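Long-range contact in Stk_08120 (Sulfolobus tokodaii str. 7, PDB 2EJX), which probably carries fatty acids, as a member of the thermoacidophile-specific DUF3211 family with a Bet v 1-like fold: residues A28-P36 and Y114-L122. Numbering follows the deposited sequence.
Sequences AFTIPQIFP and YVSSNLDRL
Asn-118 meets the C-terminal end of helix 27-34 with its amide, a compact example of how a side chain on one helix can take up a backbone carbonyl at the point where another helix ends. Its ND2 donates to Ile-34 O over 2.8 Å, bent at 147° and arriving from above the carbonyl plane, while Phe-35 O lies 3.2 Å from the same ND2. The other end of the amide is held within its own helix: Arg-121, bent at chi3 (48°), curls back so that NH2 reaches Asn-118 OD1 at 3.1 Å, almost straight and in the guanidinium plane. A leucine in place of Asn-118 would probably leave Ile-34 O without this donor and the Arg-121 guanidinium freer to turn. In this Bet v 1-like fold the long helix 105-137 and the short helix 27-34 lie on the same side of a curved antiparallel sheet, their local axes 9.6 Å apart at 121°. On the side facing the sheet, Ile-34 CG1 packs against two leucine methyls that come from the same side, CD2 of Leu-119 at 3.9 Å and CD2 of Leu-122; the Ile-34 and Leu-122 side chains cross at about a right angle. The other Leu-122 methyl, CD1, turns to the aliphatic part of Gln-33 and approaches Phe-29 CZ obliquely. Beyond the helix end, Pro-36 sets CB 3.6 Å from Tyr-114 CB and rests CD against Val-115 CG2; its ring also touches Phe-55 of strand 48-55.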
loop_
_atom_site.group_PDB
_atom_site.type_symbol
_atom_site.label_atom_id
_atom_site.label_comp_id
_atom_site.label_asym_id
_atom_site.label_seq_id
_atom_site.Cartn_x
_atom_site.Cartn_y
_atom_site.Cartn_z
ATOM N N ALA A 28 1.261 -4.181 -7.180
ATOM C CA ALA A 28 -0.009 -4.750 -7.614
ATOM C C ALA A 28 -0.806 -5.247 -6.410
ATOM O O ALA A 28 -2.014 -5.405 -6.472
ATOM C CB ALA A 28 0.245 -5.900 -8.558
ATOM N N PHE A 29 -0.108 -5.514 -5.319
ATOM C CA PHE A 29 -0.786 -5.842 -4.062
ATOM C C PHE A 29 -1.164 -4.583 -3.312
ATOM O O PHE A 29 -2.373 -4.269 -3.098
ATOM C CB PHE A 29 0.097 -6.750 -3.166
ATOM C CG PHE A 29 -0.500 -7.014 -1.798
ATOM C CD1 PHE A 29 -1.567 -7.945 -1.649
ATOM C CD2 PHE A 29 -0.042 -6.350 -0.674
ATOM C CE1 PHE A 29 -2.164 -8.180 -0.390
ATOM C CE2 PHE A 29 -0.628 -6.573 0.620
ATOM C CZ PHE A 29 -1.683 -7.512 0.771
ATOM N N THR A 30 -0.119 -3.812 -3.003
ATOM C CA THR A 30 -0.163 -2.743 -2.002
ATOM C C THR A 30 -1.054 -1.571 -2.425
ATOM O O THR A 30 -1.806 -1.051 -1.603
ATOM C CB THR A 30 1.256 -2.285 -1.678
ATOM O OG1 THR A 30 1.990 -3.397 -1.135
ATOM C CG2 THR A 30 1.268 -1.126 -0.673
ATOM N N ILE A 31 -0.974 -1.152 -3.689
ATOM C CA ILE A 31 -1.704 0.038 -4.132
ATOM C C ILE A 31 -3.230 -0.173 -4.140
ATOM O O ILE A 31 -3.944 0.639 -3.573
ATOM C CB ILE A 31 -1.133 0.621 -5.502
ATOM C CG1 ILE A 31 0.360 0.935 -5.374
ATOM C CG2 ILE A 31 -1.878 1.833 -5.959
ATOM C CD1 ILE A 31 0.703 1.961 -4.367
ATOM N N PRO A 32 -3.748 -1.262 -4.776
ATOM C CA PRO A 32 -5.191 -1.493 -4.694
ATOM C C PRO A 32 -5.692 -1.724 -3.261
ATOM O O PRO A 32 -6.819 -1.343 -2.926
ATOM C CB PRO A 32 -5.386 -2.749 -5.552
ATOM C CG PRO A 32 -4.165 -2.725 -6.483
ATOM C CD PRO A 32 -3.092 -2.280 -5.615
ATOM N N GLN A 33 -4.848 -2.284 -2.415
ATOM C CA GLN A 33 -5.235 -2.539 -1.003
ATOM C C GLN A 33 -5.392 -1.282 -0.167
ATOM O O GLN A 33 -6.215 -1.279 0.762
ATOM C CB GLN A 33 -4.262 -3.480 -0.293
ATOM C CG GLN A 33 -4.318 -4.944 -0.721
ATOM C CD GLN A 33 -5.546 -5.703 -0.222
ATOM O OE1 GLN A 33 -5.795 -6.869 -0.618
ATOM N NE2 GLN A 33 -6.309 -5.074 0.628
ATOM N N ILE A 34 -4.584 -0.250 -0.482
ATOM C CA ILE A 34 -4.468 0.944 0.390
ATOM C C ILE A 34 -5.052 2.221 -0.195
ATOM O O ILE A 34 -5.761 2.968 0.491
ATOM C CB ILE A 34 -2.986 1.152 0.862
ATOM C CG1 ILE A 34 -2.558 0.002 1.806
ATOM C CG2 ILE A 34 -2.819 2.488 1.646
ATOM C CD1 ILE A 34 -1.079 -0.150 1.899
ATOM N N PHE A 35 -4.798 2.466 -1.486
ATOM C CA PHE A 35 -5.230 3.711 -2.098
ATOM C C PHE A 35 -6.757 3.741 -2.251
ATOM O O PHE A 35 -7.367 2.676 -2.338
ATOM C CB PHE A 35 -4.500 3.951 -3.425
ATOM C CG PHE A 35 -3.179 4.654 -3.254
ATOM C CD1 PHE A 35 -2.221 4.156 -2.373
ATOM C CD2 PHE A 35 -2.920 5.843 -3.921
ATOM C CE1 PHE A 35 -0.998 4.805 -2.182
ATOM C CE2 PHE A 35 -1.694 6.520 -3.725
ATOM C CZ PHE A 35 -0.733 5.986 -2.874
ATOM N N PRO A 36 -7.382 4.950 -2.230
ATOM C CA PRO A 36 -8.850 4.992 -2.365
ATOM C C PRO A 36 -9.378 4.570 -3.733
ATOM O O PRO A 36 -9.053 5.207 -4.736
ATOM C CB PRO A 36 -9.220 6.467 -2.113
ATOM C CG PRO A 36 -7.973 7.155 -1.694
ATOM C CD PRO A 36 -6.788 6.301 -2.048
ATOM N N TYR A 114 -10.948 6.980 3.464
ATOM C CA TYR A 114 -10.851 5.840 2.524
ATOM C C TYR A 114 -9.570 5.060 2.793
ATOM O O TYR A 114 -9.568 3.831 2.931
ATOM C CB TYR A 114 -10.867 6.366 1.078
ATOM C CG TYR A 114 -12.170 7.035 0.772
ATOM C CD1 TYR A 114 -13.272 6.279 0.380
ATOM C CD2 TYR A 114 -12.322 8.418 0.937
ATOM C CE1 TYR A 114 -14.489 6.884 0.118
ATOM C CE2 TYR A 114 -13.526 9.037 0.698
ATOM C CZ TYR A 114 -14.610 8.267 0.267
ATOM O OH TYR A 114 -15.823 8.879 0.045
ATOM N N VAL A 115 -8.480 5.783 2.968
ATOM C CA VAL A 115 -7.210 5.142 3.309
ATOM C C VAL A 115 -7.258 4.487 4.682
ATOM O O VAL A 115 -6.788 3.362 4.832
ATOM C CB VAL A 115 -6.031 6.140 3.249
ATOM C CG1 VAL A 115 -4.758 5.533 3.840
ATOM C CG2 VAL A 115 -5.781 6.518 1.779
ATOM N N SER A 116 -7.801 5.187 5.683
ATOM C CA SER A 116 -7.906 4.586 7.027
ATOM C C SER A 116 -8.828 3.370 7.032
ATOM O O SER A 116 -8.543 2.385 7.708
ATOM C CB SER A 116 -8.315 5.592 8.111
ATOM O OG SER A 116 -9.572 6.127 7.770
ATOM N N SER A 117 -9.915 3.402 6.273
ATOM C CA SER A 117 -10.782 2.212 6.211
ATOM C C SER A 117 -10.014 1.011 5.598
ATOM O O SER A 117 -10.163 -0.169 6.009
ATOM C CB SER A 117 -12.056 2.537 5.409
ATOM O OG SER A 117 -12.761 1.327 5.136
ATOM N N ASN A 118 -9.270 1.287 4.552
ATOM C CA ASN A 118 -8.414 0.274 3.931
ATOM C C ASN A 118 -7.384 -0.273 4.888
ATOM O O ASN A 118 -7.196 -1.478 4.992
ATOM C CB ASN A 118 -7.701 0.865 2.710
ATOM C CG ASN A 118 -8.569 0.847 1.457
ATOM O OD1 ASN A 118 -9.463 -0.015 1.291
ATOM N ND2 ASN A 118 -8.318 1.800 0.563
ATOM N N LEU A 119 -6.702 0.619 5.603
ATOM C CA LEU A 119 -5.714 0.152 6.566
ATOM C C LEU A 119 -6.304 -0.678 7.704
ATOM O O LEU A 119 -5.697 -1.656 8.139
ATOM C CB LEU A 119 -4.848 1.320 7.101
ATOM C CG LEU A 119 -3.967 2.031 6.076
ATOM C CD1 LEU A 119 -3.330 3.272 6.700
ATOM C CD2 LEU A 119 -2.853 1.086 5.511
ATOM N N ASP A 120 -7.474 -0.275 8.201
ATOM C CA ASP A 120 -8.208 -1.041 9.210
ATOM C C ASP A 120 -8.580 -2.410 8.714
ATOM O O ASP A 120 -8.384 -3.382 9.419
ATOM C CB ASP A 120 -9.478 -0.270 9.644
ATOM C CG ASP A 120 -9.171 0.941 10.514
ATOM O OD1 ASP A 120 -8.026 1.133 10.920
ATOM O OD2 ASP A 120 -10.100 1.697 10.800
ATOM N N ARG A 121 -9.140 -2.486 7.489
ATOM C CA ARG A 121 -9.507 -3.764 6.899
ATOM C C ARG A 121 -8.261 -4.660 6.703
ATOM O O ARG A 121 -8.282 -5.841 7.005
ATOM C CB ARG A 121 -10.212 -3.517 5.542
ATOM C CG ARG A 121 -10.702 -4.797 4.848
ATOM C CD ARG A 121 -11.315 -4.499 3.467
ATOM N NE ARG A 121 -10.444 -3.617 2.678
ATOM C CZ ARG A 121 -9.318 -3.988 2.054
ATOM N NH1 ARG A 121 -8.852 -5.252 2.072
ATOM N NH2 ARG A 121 -8.610 -3.043 1.438
ATOM N N LEU A 122 -7.172 -4.094 6.208
ATOM C CA LEU A 122 -5.921 -4.852 6.072
ATOM C C LEU A 122 -5.434 -5.370 7.434
ATOM O O LEU A 122 -5.084 -6.542 7.552
ATOM C CB LEU A 122 -4.849 -3.975 5.389
ATOM C CG LEU A 122 -3.668 -4.494 4.589
ATOM C CD1 LEU A 122 -4.092 -5.330 3.377
ATOM C CD2 LEU A 122 -2.890 -3.215 4.146
#